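Local coordinates for ABC transporter, solute-binding protein (Staphylococcus aureus, PDB 6LKK) that binds glucose 6-phosphate in the cleft between its two lobes and acts as a sugar-phosphate sensor for a two-component signalling system, at residues H44-F48 / S49-D53; Y117-L120 / L121-I124; T170-V173 / I174-V177; R230-L233 / V234-L237. One frame throughout, in Å; residues are numbered along the deposited sequence.

Contact 1 of 4, residues H44-F48 / S49-D53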
loop_
_atom_site.group_PDB
_atom_site.type_symbol
_atom_site.label_atom_id
_atom_site.label_comp_id
_atom_site.label_asym_id
_atom_site.label_seq_id
_atom_site.Cartn_x
_atom_site.Cartn_y
_atom_site.Cartn_z
ATOM N N HIS A 44 -10.143 -16.201 2.995
ATOM C CA HIS A 44 -11.466 -16.455 3.557
ATOM C C HIS A 44 -11.974 -17.839 3.174
ATOM O O HIS A 44 -12.515 -18.565 4.017
ATOM C CB HIS A 44 -12.437 -15.375 3.081
ATOM C CG HIS A 44 -13.822 -15.515 3.634
ATOM N ND1 HIS A 44 -14.102 -15.400 4.978
ATOM C CD2 HIS A 44 -15.008 -15.748 3.021
ATOM C CE1 HIS A 44 -15.399 -15.560 5.171
ATOM N NE2 HIS A 44 -15.972 -15.773 4.000
ATOM N N ASN A 45 -11.812 -18.223 1.909
ATOM C CA ASN A 45 -12.251 -19.537 1.458
ATOM C C ASN A 45 -11.258 -20.635 1.801
ATOM O O ASN A 45 -11.617 -21.816 1.748
ATOM C CB ASN A 45 -12.484 -19.523 -0.052
ATOM C CG ASN A 45 -13.588 -18.577 -0.461
ATOM O OD1 ASN A 45 -14.595 -18.440 0.232
ATOM N ND2 ASN A 45 -13.403 -17.910 -1.594
ATOM N N GLU A 46 -10.027 -20.275 2.151
ATOM C CA GLU A 46 -9.019 -21.276 2.466
ATOM C C GLU A 46 -9.463 -22.105 3.664
ATOM O O GLU A 46 -10.033 -21.580 4.625
ATOM C CB GLU A 46 -7.682 -20.595 2.759
ATOM C CG GLU A 46 -6.492 -21.525 2.789
ATOM C CD GLU A 46 -5.188 -20.762 2.895
ATOM O OE1 GLU A 46 -5.243 -19.516 2.990
ATOM O OE2 GLU A 46 -4.113 -21.397 2.883
ATOM N N ASP A 47 -9.198 -23.410 3.608
ATOM C CA ASP A 47 -9.567 -24.274 4.720
ATOM C C ASP A 47 -8.834 -23.842 5.983
ATOM O O ASP A 47 -7.650 -23.498 5.957
ATOM C CB ASP A 47 -9.266 -25.738 4.403
ATOM C CG ASP A 47 -9.701 -26.669 5.515
ATOM O OD1 ASP A 47 -10.917 -26.713 5.812
ATOM O OD2 ASP A 47 -8.835 -27.352 6.104
ATOM N N PHE A 48 -9.565 -23.873 7.097
ATOM C CA PHE A 48 -9.091 -23.337 8.367
ATOM C C PHE A 48 -7.778 -23.978 8.820
ATOM O O PHE A 48 -6.962 -23.319 9.477
ATOM C CB PHE A 48 -10.209 -23.532 9.391
ATOM C CG PHE A 48 -9.860 -23.142 10.787
ATOM C CD1 PHE A 48 -9.900 -21.816 11.184
ATOM C CD2 PHE A 48 -9.554 -24.113 11.722
ATOM C CE1 PHE A 48 -9.601 -21.470 12.485
ATOM C CE2 PHE A 48 -9.265 -23.771 13.019
ATOM C CZ PHE A 48 -9.282 -22.449 13.403
ATOM N N SER A 49 -7.539 -25.243 8.462
ATOM C CA SER A 49 -6.324 -25.942 8.873
ATOM C C SER A 49 -5.133 -25.693 7.951
ATOM O O SER A 49 -4.005 -26.033 8.326
ATOM C CB SER A 49 -6.589 -27.448 8.949
ATOM O OG SER A 49 -6.915 -27.971 7.673
ATOM N N GLU A 50 -5.347 -25.125 6.765
ATOM C CA GLU A 50 -4.273 -24.875 5.814
ATOM C C GLU A 50 -3.749 -23.446 5.862
ATOM O O GLU A 50 -2.697 -23.169 5.277
ATOM C CB GLU A 50 -4.752 -25.175 4.389
ATOM C CG GLU A 50 -4.983 -26.650 4.101
ATOM C CD GLU A 50 -5.958 -26.870 2.959
ATOM O OE1 GLU A 50 -6.141 -25.937 2.144
ATOM O OE2 GLU A 50 -6.547 -27.971 2.880
ATOM N N ARG A 51 -4.445 -22.544 6.548
ATOM C CA ARG A 51 -4.151 -21.123 6.452
ATOM C C ARG A 51 -2.758 -20.795 6.978
ATOM O O ARG A 51 -2.182 -21.512 7.801
ATOM C CB ARG A 51 -5.180 -20.314 7.235
ATOM C CG ARG A 51 -6.537 -20.248 6.586
ATOM C CD ARG A 51 -7.494 -19.460 7.449
ATOM N NE ARG A 51 -8.807 -19.330 6.833
ATOM C CZ ARG A 51 -9.828 -18.686 7.385
ATOM N NH1 ARG A 51 -9.692 -18.108 8.571
ATOM N NH2 ARG A 51 -10.988 -18.621 6.749
ATOM N N GLY A 52 -2.226 -19.681 6.485
ATOM C CA GLY A 52 -1.020 -19.103 7.027
ATOM C C GLY A 52 -1.301 -18.375 8.328
ATOM O O GLY A 52 -2.391 -18.439 8.897
ATOM N N ASP A 53 -0.290 -17.645 8.787
ATOM C CA ASP A 53 -0.272 -17.139 10.151
ATOM C C ASP A 53 -0.322 -15.626 10.268
ATOM O O ASP A 53 -0.868 -15.125 11.252
ATOM C CB ASP A 53 0.982 -17.649 10.872
ATOM C CG ASP A 53 0.889 -19.121 11.216
ATOM O OD1 ASP A 53 0.147 -19.460 12.160
ATOM O OD2 ASP A 53 1.537 -19.936 10.528
#

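Contact 2 of 4, residues Y117-L120 / L121-I124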
loop_
_atom_site.group_PDB
_atom_site.type_symbol
_atom_site.label_atom_id
_atom_site.label_comp_id
_atom_site.label_asym_id
_atom_site.label_seq_id
_atom_site.Cartn_x
_atom_site.Cartn_y
_atom_site.Cartn_z
ATOM N N TYR A 117 -4.111 15.010 -10.155
ATOM C CA TYR A 117 -5.186 14.265 -10.807
ATOM C C TYR A 117 -5.818 15.057 -11.945
ATOM O O TYR A 117 -6.143 14.488 -12.994
ATOM C CB TYR A 117 -6.248 13.871 -9.786
ATOM C CG TYR A 117 -5.793 12.820 -8.804
ATOM C CD1 TYR A 117 -5.512 11.525 -9.218
ATOM C CD2 TYR A 117 -5.657 13.122 -7.457
ATOM C CE1 TYR A 117 -5.100 10.565 -8.313
ATOM C CE2 TYR A 117 -5.248 12.171 -6.553
ATOM C CZ TYR A 117 -4.970 10.897 -6.983
ATOM O OH TYR A 117 -4.563 9.958 -6.072
ATOM N N GLN A 118 -6.022 16.363 -11.758
ATOM C CA GLN A 118 -6.653 17.160 -12.807
ATOM C C GLN A 118 -5.832 17.132 -14.090
ATOM O O GLN A 118 -6.388 17.048 -15.192
ATOM C CB GLN A 118 -6.850 18.598 -12.333
ATOM C CG GLN A 118 -7.881 18.744 -11.232
ATOM C CD GLN A 118 -8.310 20.183 -11.019
ATOM O OE1 GLN A 118 -8.095 21.041 -11.877
ATOM N NE2 GLN A 118 -8.918 20.456 -9.869
ATOM N N ASP A 119 -4.505 17.192 -13.966
ATOM C CA ASP A 119 -3.644 17.185 -15.143
ATOM C C ASP A 119 -3.728 15.869 -15.905
ATOM O O ASP A 119 -3.455 15.839 -17.110
ATOM C CB ASP A 119 -2.196 17.453 -14.737
ATOM C CG ASP A 119 -1.969 18.883 -14.298
ATOM O OD1 ASP A 119 -2.889 19.715 -14.451
ATOM O OD2 ASP A 119 -0.864 19.172 -13.797
ATOM N N LEU A 120 -4.083 14.774 -15.231
ATOM C CA LEU A 120 -4.206 13.499 -15.928
ATOM C C LEU A 120 -5.346 13.509 -16.936
ATOM O O LEU A 120 -5.371 12.659 -17.834
ATOM C CB LEU A 120 -4.406 12.365 -14.921
ATOM C CG LEU A 120 -3.227 12.056 -13.994
ATOM C CD1 LEU A 120 -3.608 10.950 -13.025
ATOM C CD2 LEU A 120 -1.983 11.663 -14.781
ATOM N N LEU A 121 -6.276 14.456 -16.818
ATOM C CA LEU A 121 -7.419 14.549 -17.713
ATOM C C LEU A 121 -7.123 15.341 -18.979
ATOM O O LEU A 121 -8.013 15.483 -19.821
ATOM C CB LEU A 121 -8.603 15.187 -16.981
ATOM C CG LEU A 121 -9.071 14.464 -15.718
ATOM C CD1 LEU A 121 -10.233 15.212 -15.085
ATOM C CD2 LEU A 121 -9.460 13.026 -16.022
ATOM N N GLN A 122 -5.912 15.861 -19.134
ATOM C CA GLN A 122 -5.568 16.569 -20.358
ATOM C C GLN A 122 -5.820 15.661 -21.559
ATOM O O GLN A 122 -5.448 14.479 -21.524
ATOM C CB GLN A 122 -4.110 17.019 -20.322
ATOM C CG GLN A 122 -3.869 18.209 -19.408
ATOM C CD GLN A 122 -2.401 18.533 -19.241
ATOM O OE1 GLN A 122 -1.892 19.485 -19.834
ATOM N NE2 GLN A 122 -1.710 17.745 -18.426
ATOM N N PRO A 123 -6.458 16.155 -22.625
ATOM C CA PRO A 123 -6.801 15.266 -23.749
ATOM C C PRO A 123 -5.627 14.491 -24.321
ATOM O O PRO A 123 -5.814 13.351 -24.762
ATOM C CB PRO A 123 -7.393 16.237 -24.779
ATOM C CG PRO A 123 -7.990 17.314 -23.955
ATOM C CD PRO A 123 -7.071 17.486 -22.778
ATOM N N ILE A 124 -4.420 15.063 -24.327
ATOM C CA ILE A 124 -3.278 14.373 -24.916
ATOM C C ILE A 124 -2.990 13.060 -24.200
ATOM O O ILE A 124 -2.354 12.167 -24.772
ATOM C CB ILE A 124 -2.038 15.299 -24.907
ATOM C CG1 ILE A 124 -0.888 14.692 -25.718
ATOM C CG2 ILE A 124 -1.582 15.586 -23.481
ATOM C CD1 ILE A 124 -1.148 14.636 -27.210
#

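Contact 3 of 4, residues T170-V173 / I174-V177. With G6P (6-O-phosphono-alpha-D-glucopyranose), chain B.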
loop_
_atom_site.group_PDB
_atom_site.type_symbol
_atom_site.label_atom_id
_atom_site.label_comp_id
_atom_site.label_asym_id
_atom_site.label_seq_id
_atom_site.Cartn_x
_atom_site.Cartn_y
_atom_site.Cartn_z
ATOM N N THR A 170 -1.515 -3.961 -9.502
ATOM C CA THR A 170 -0.887 -2.686 -9.177
ATOM C C THR A 170 0.526 -2.595 -9.738
ATOM O O THR A 170 0.918 -1.560 -10.287
ATOM C CB THR A 170 -0.875 -2.492 -7.660
ATOM O OG1 THR A 170 -2.224 -2.408 -7.185
ATOM C CG2 THR A 170 -0.131 -1.222 -7.274
ATOM N N SER A 171 1.311 -3.665 -9.610
ATOM C CA SER A 171 2.701 -3.593 -10.045
ATOM C C SER A 171 2.831 -3.565 -11.561
ATOM O O SER A 171 3.875 -3.145 -12.068
ATOM C CB SER A 171 3.502 -4.759 -9.466
ATOM O OG SER A 171 3.805 -4.523 -8.101
ATOM N N LYS A 172 1.800 -3.987 -12.298
ATOM C CA LYS A 172 1.837 -3.823 -13.746
ATOM C C LYS A 172 1.783 -2.351 -14.134
ATOM O O LYS A 172 2.289 -1.972 -15.197
ATOM C CB LYS A 172 0.684 -4.586 -14.400
ATOM C CG LYS A 172 0.799 -4.717 -15.917
ATOM C CD LYS A 172 1.961 -5.617 -16.308
ATOM C CE LYS A 172 1.999 -5.875 -17.805
ATOM N NZ LYS A 172 3.173 -6.711 -18.184
ATOM N N VAL A 173 1.192 -1.506 -13.284
ATOM C CA VAL A 173 1.112 -0.080 -13.587
ATOM C C VAL A 173 2.509 0.526 -13.663
ATOM O O VAL A 173 2.877 1.149 -14.666
ATOM C CB VAL A 173 0.241 0.646 -12.545
ATOM C CG1 VAL A 173 0.228 2.145 -12.813
ATOM C CG2 VAL A 173 -1.182 0.095 -12.556
ATOM N N ILE A 174 3.307 0.363 -12.607
ATOM C CA ILE A 174 4.639 0.960 -12.617
ATOM C C ILE A 174 5.505 0.309 -13.686
ATOM O O ILE A 174 6.291 0.986 -14.359
ATOM C CB ILE A 174 5.300 0.874 -11.228
ATOM C CG1 ILE A 174 6.676 1.554 -11.247
ATOM C CG2 ILE A 174 5.459 -0.574 -10.783
ATOM C CD1 ILE A 174 6.652 3.025 -11.627
ATOM N N GLU A 175 5.379 -1.009 -13.869
ATOM C CA GLU A 175 6.178 -1.679 -14.889
ATOM C C GLU A 175 5.919 -1.075 -16.263
ATOM O O GLU A 175 6.857 -0.742 -16.996
ATOM C CB GLU A 175 5.883 -3.181 -14.909
ATOM C CG GLU A 175 6.685 -3.921 -15.979
ATOM C CD GLU A 175 6.401 -5.407 -16.040
ATOM O OE1 GLU A 175 5.542 -5.895 -15.275
ATOM O OE2 GLU A 175 7.048 -6.090 -16.864
ATOM N N ASP A 176 4.646 -0.923 -16.628
ATOM C CA ASP A 176 4.315 -0.461 -17.971
ATOM C C ASP A 176 4.578 1.030 -18.138
ATOM O O ASP A 176 4.924 1.471 -19.238
ATOM C CB ASP A 176 2.858 -0.797 -18.293
ATOM C CG ASP A 176 2.658 -2.268 -18.606
ATOM O OD1 ASP A 176 3.666 -2.999 -18.715
ATOM O OD2 ASP A 176 1.493 -2.698 -18.743
ATOM N N VAL A 177 4.421 1.823 -17.075
ATOM C CA VAL A 177 4.836 3.222 -17.142
ATOM C C VAL A 177 6.347 3.310 -17.293
ATOM O O VAL A 177 6.862 4.026 -18.160
ATOM C CB VAL A 177 4.351 3.993 -15.899
ATOM C CG1 VAL A 177 4.950 5.393 -15.868
ATOM C CG2 VAL A 177 2.836 4.087 -15.888
HETATM C C1 G6P B . -0.875 -0.449 -1.358
HETATM C C2 G6P B . -0.297 -0.616 0.069
HETATM C C3 G6P B . 0.794 -1.615 0.183
HETATM C C4 G6P B . 0.558 -2.760 -0.699
HETATM C C5 G6P B . 0.664 -2.301 -2.149
HETATM C C6 G6P B . 0.282 -3.409 -3.078
HETATM O O1 G6P B . -0.884 0.900 -1.715
HETATM O O2 G6P B . 0.193 0.647 0.552
HETATM O O3 G6P B . 0.851 -2.097 1.595
HETATM O O4 G6P B . 1.555 -3.786 -0.470
HETATM O O5 G6P B . -0.212 -1.154 -2.456
HETATM O O6 G6P B . -1.032 -3.820 -2.778
HETATM P P G6P B . -2.172 -3.950 -4.019
HETATM O O1P G6P B . -3.443 -4.527 -3.423
HETATM O O2P G6P B . -1.641 -4.883 -5.125
HETATM O O3P G6P B . -2.448 -2.603 -4.580
HETATM O O HOH W 1 4.770 -6.193 -12.877
#

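Contact 4 of 4, residues R230-L233 / V234-L237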
loop_
_atom_site.group_PDB
_atom_site.type_symbol
_atom_site.label_atom_id
_atom_site.label_comp_id
_atom_site.label_asym_id
_atom_site.label_seq_id
_atom_site.Cartn_x
_atom_site.Cartn_y
_atom_site.Cartn_z
ATOM N N ARG A 230 4.633 -16.381 15.649
ATOM C CA ARG A 230 4.065 -15.319 14.825
ATOM C C ARG A 230 3.951 -14.007 15.589
ATOM O O ARG A 230 4.075 -12.936 14.988
ATOM C CB ARG A 230 2.704 -15.735 14.267
ATOM C CG ARG A 230 1.590 -15.924 15.281
ATOM C CD ARG A 230 0.331 -16.347 14.544
ATOM N NE ARG A 230 -0.850 -16.432 15.397
ATOM C CZ ARG A 230 -2.067 -16.717 14.943
ATOM N NH1 ARG A 230 -2.259 -16.943 13.649
ATOM N NH2 ARG A 230 -3.092 -16.779 15.777
ATOM N N LYS A 231 3.728 -14.055 16.903
ATOM C CA LYS A 231 3.714 -12.810 17.664
ATOM C C LYS A 231 5.108 -12.210 17.764
ATOM O O LYS A 231 5.254 -10.982 17.766
ATOM C CB LYS A 231 3.113 -13.041 19.051
ATOM C CG LYS A 231 1.601 -13.115 19.014
ATOM C CD LYS A 231 0.985 -13.387 20.371
ATOM C CE LYS A 231 -0.528 -13.491 20.243
ATOM N NZ LYS A 231 -1.204 -13.815 21.531
ATOM N N LYS A 232 6.146 -13.049 17.823
ATOM C CA LYS A 232 7.506 -12.529 17.750
ATOM C C LYS A 232 7.757 -11.863 16.404
ATOM O O LYS A 232 8.455 -10.845 16.328
ATOM C CB LYS A 232 8.517 -13.650 17.997
ATOM C CG LYS A 232 9.981 -13.269 17.773
ATOM C CD LYS A 232 10.456 -12.168 18.707
ATOM C CE LYS A 232 11.249 -11.111 17.955
ATOM N NZ LYS A 232 11.704 -10.004 18.840
ATOM N N LEU A 233 7.184 -12.412 15.329
ATOM C CA LEU A 233 7.362 -11.807 14.012
ATOM C C LEU A 233 6.711 -10.428 13.955
ATOM O O LEU A 233 7.305 -9.469 13.449
ATOM C CB LEU A 233 6.792 -12.720 12.923
ATOM C CG LEU A 233 6.854 -12.163 11.494
ATOM C CD1 LEU A 233 8.289 -11.869 11.075
ATOM C CD2 LEU A 233 6.203 -13.122 10.510
ATOM N N VAL A 234 5.482 -10.309 14.460
ATOM C CA VAL A 234 4.823 -9.005 14.470
ATOM C C VAL A 234 5.629 -8.015 15.303
ATOM O O VAL A 234 5.839 -6.866 14.897
ATOM C CB VAL A 234 3.375 -9.136 14.979
ATOM C CG1 VAL A 234 2.708 -7.768 15.050
ATOM C CG2 VAL A 234 2.571 -10.056 14.074
ATOM N N GLN A 235 6.094 -8.447 16.476
ATOM C CA GLN A 235 6.967 -7.609 17.294
ATOM C C GLN A 235 8.202 -7.180 16.509
ATOM O O GLN A 235 8.575 -6.002 16.499
ATOM C CB GLN A 235 7.367 -8.378 18.554
ATOM C CG GLN A 235 8.270 -7.622 19.512
ATOM C CD GLN A 235 8.773 -8.506 20.633
ATOM O OE1 GLN A 235 9.446 -9.508 20.391
ATOM N NE2 GLN A 235 8.432 -8.153 21.866
ATOM N N TYR A 236 8.852 -8.139 15.851
ATOM C CA TYR A 236 10.039 -7.852 15.053
ATOM C C TYR A 236 9.746 -6.797 13.990
ATOM O O TYR A 236 10.470 -5.800 13.868
ATOM C CB TYR A 236 10.528 -9.158 14.424
ATOM C CG TYR A 236 11.696 -9.056 13.476
ATOM C CD1 TYR A 236 13.002 -9.128 13.939
ATOM C CD2 TYR A 236 11.491 -8.940 12.110
ATOM C CE1 TYR A 236 14.072 -9.057 13.066
ATOM C CE2 TYR A 236 12.553 -8.869 11.231
ATOM C CZ TYR A 236 13.837 -8.928 11.715
ATOM O OH TYR A 236 14.895 -8.858 10.839
ATOM N N LEU A 237 8.674 -6.991 13.223
ATOM C CA LEU A 237 8.376 -6.095 12.111
ATOM C C LEU A 237 8.029 -4.688 12.582
ATOM O O LEU A 237 8.234 -3.722 11.837
ATOM C CB LEU A 237 7.232 -6.669 11.275
ATOM C CG LEU A 237 7.565 -7.940 10.490
ATOM C CD1 LEU A 237 6.303 -8.553 9.914
ATOM C CD2 LEU A 237 8.561 -7.650 9.383
#

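Contact 1 of 4, residues H44-F48 / S49-D53
Asp47 OD2 is held by two groups of one residue: Ser49 OG donates to it at 2.6 Å, meeting the oxygen nearly in line with its C-O bond, and the backbone amide Ser49 N adds a weak bond of 3.4 Å. The second bond is that of an Asx turn. Asp47 CG lies anti to its own backbone N (chi1 -177°), which carries the carboxylate round to the serine. The main chain closes its own loop at the same place, where Glu50 N donates to Asp47 O at 2.9 Å; with Phe48 and Ser49 at the corners this is a type I turn. It comes one residue after helix 36-45 and leads toward strand 54-56.

Past the turn, the extended chain of Arg51 runs back alongside Glu46 in the opposite sense, its CG packed 4.0 Å from Glu46 CB. The guanidinium reaches two carbonyls at its edge, through weak bonds from NE to Glu46 O and from NH2 to His44 O (3.1 Å). Its firmer polar partners lie elsewhere, in Asp69 and the carbonyl of Lys222, while Glu46 OE1 is bonded to Tyr6 OH.

Glu50 OE2 comes to 4.0 Å from Asp47 OD2, a pairing of like charges that should disfavour ionisation slightly. The serine bonds probably offset part of that cost, whereas Arg51, whose carbonyl bonds here are weak, is probably positioned more by Asp69 and Lys222 O.

Contact 2 of 4, residues Y117-L120 / L121-I124
Two donors of Gln122 meet the flat peptide group of Asp119 from opposite faces. Gln122 N sits well above the carbonyl plane, 3.2 Å from Asp119 O, while Gln122 NE2 approaches from the other face at 2.9 Å, tilted only 21° from that plane. The side-chain amide for its part keeps Asp119 O almost within its own plane. The backbone bond closes a type I turn with Leu120 and Leu121 at its corners. It overlaps a preceding turn in which Leu121 N donates to Gln118 O at 3.1 Å, and the pair belongs to the connection between strands 92-105 and 129-132 of this periplasmic-binding-protein fold.

The return of the glutamine onto the turn follows from its torsions. CG stands anti to the carbonyl carbon (chi1 -75°), the chain stays extended beyond it, and a near-perpendicular last torsion (chi3 103°) swings NE2 round to the oxygen. Gln122 CG itself passes 3.3 Å from Asp119 O. NE2 has a further acceptor in Lys113 O, and the carboxylate of Asp119 is engaged by Arg115 N, so that both side chains tie the turn to the loop residues just before it.

The leucines cover another flank: Leu120 packs on Phe160 and on strand 184-188, and Leu121 lies against Gln159 of helix 154-161. Leu121 CB lies 3.4 Å from Gln118 O, the acceptor of its own backbone N.

Contact 3 of 4, residues T170-V173 / I174-V177
Val173 and Val177 sit one turn apart on the buried flank of helix 170-178, and here the packing is close. Val177 N donates to Val173 O at 2.9 Å, while Val177 CG2 rests 3.2 Å from the same oxygen; the methyl tips themselves meet more loosely. Ile174 CG2 is wedged between its own backbone N and carbonyl carbon, which brings it to 3.3 Å from Ser171 O. Beyond the helix, Ile174 and Val177 press on Val103 of strand 92-105, and Ile174 also meets Trp195.

Lys172 and Glu175 form the solvent side, held by charge and water, and Asp176 is the buried end of their network, against Tyr182. Lys172 leaves the helix with CG anti to its backbone N and then bends at the next bond (chi2 68°), so that its chain crosses the carboxylate of Asp176 at a slant and CE ends beyond the oxygens, 3.4 Å from both OD1 and OD2. From there Lys172 NZ forms two long salt bridges, one to Glu175 OE1 and one to Asp176 OD1, each 3.8 Å. A water donates to Glu175 OE1 at 2.5 Å and weakly to Ser171 O, while Glu175 OE2 turns to Lys179.

Thr170 OG1 donates to phosphate oxygen O3P of glucose 6-phosphate at 2.6 Å. Thr138, Thr139 and other residues complete the site, and Ser132 OG bonds the same threonine hydroxyl. With the phosphate lying off the first turn, the helix dipole would be expected to favour its negative charge, whereas the long salt bridges around Lys172 probably only moderate the two acidic charges.

Contact 4 of 4, residues R230-L233 / V234-L237
Apolar contact joins Leu233 to Leu237 one turn later: Leu233 CG and Leu237 CD1 are 4.0 Å apart, and the two side chains run across each other at a slant. Leu233 CG is anti to the backbone N (chi1 177°) whereas Leu237 CG is anti to its carbonyl carbon, and with these different torsions Leu233 CD1 likewise comes to 4.0 Å from Leu237 CD1. Leu233 CD1 also comes within 4.5 Å of Tyr236 CD2.

Between the two segments, the polar side-chain bond is that of Lys232 with Gln235. Lys232 bends at its second and third torsions, so that its ammonium folds over to Gln235, where NZ donates to OE1 at 2.8 Å from a direction 33° out of the carbonyl plane. The aliphatic part of the lysine also brushes Tyr236, its CE 4.1 Å from CB.

Main-chain bonds are those of a regular alpha-helix, four in succession, from Val234 N to Arg230 O (3.0 Å) through to Leu237 N and Leu233 O (2.8 Å).

Helix 230-237 is thus two-sided. Val234 lies on strand 213-221 and Leu233 on strand 2-7, while Tyr236 meets Phe21 of helix 11-25 edge-to-face and bonds Arg245 of helix 240-250 through its hydroxyl.

Overall arrangement
Contacts 1 and 4 lie in one lobe and touch through Asp53 and Arg230, while contact 2 is on the opposite side of the chain's centre, about 44 Å from each of them between centres. Contacts 3 and 4 are both roughly two-turn pieces of helix, mostly buried, with regular backbone bonds, an apolar face against the central strands and a lysine reaching acidic or amide partners; only contact 3 reaches the sugar phosphate. Contacts 1 and 2 are turns instead, the first at the surface and the second partly buried. There side chains bond to the turns themselves: a carboxylate accepts from a serine in contact 1, and an amide donates to a carbonyl in contact 2.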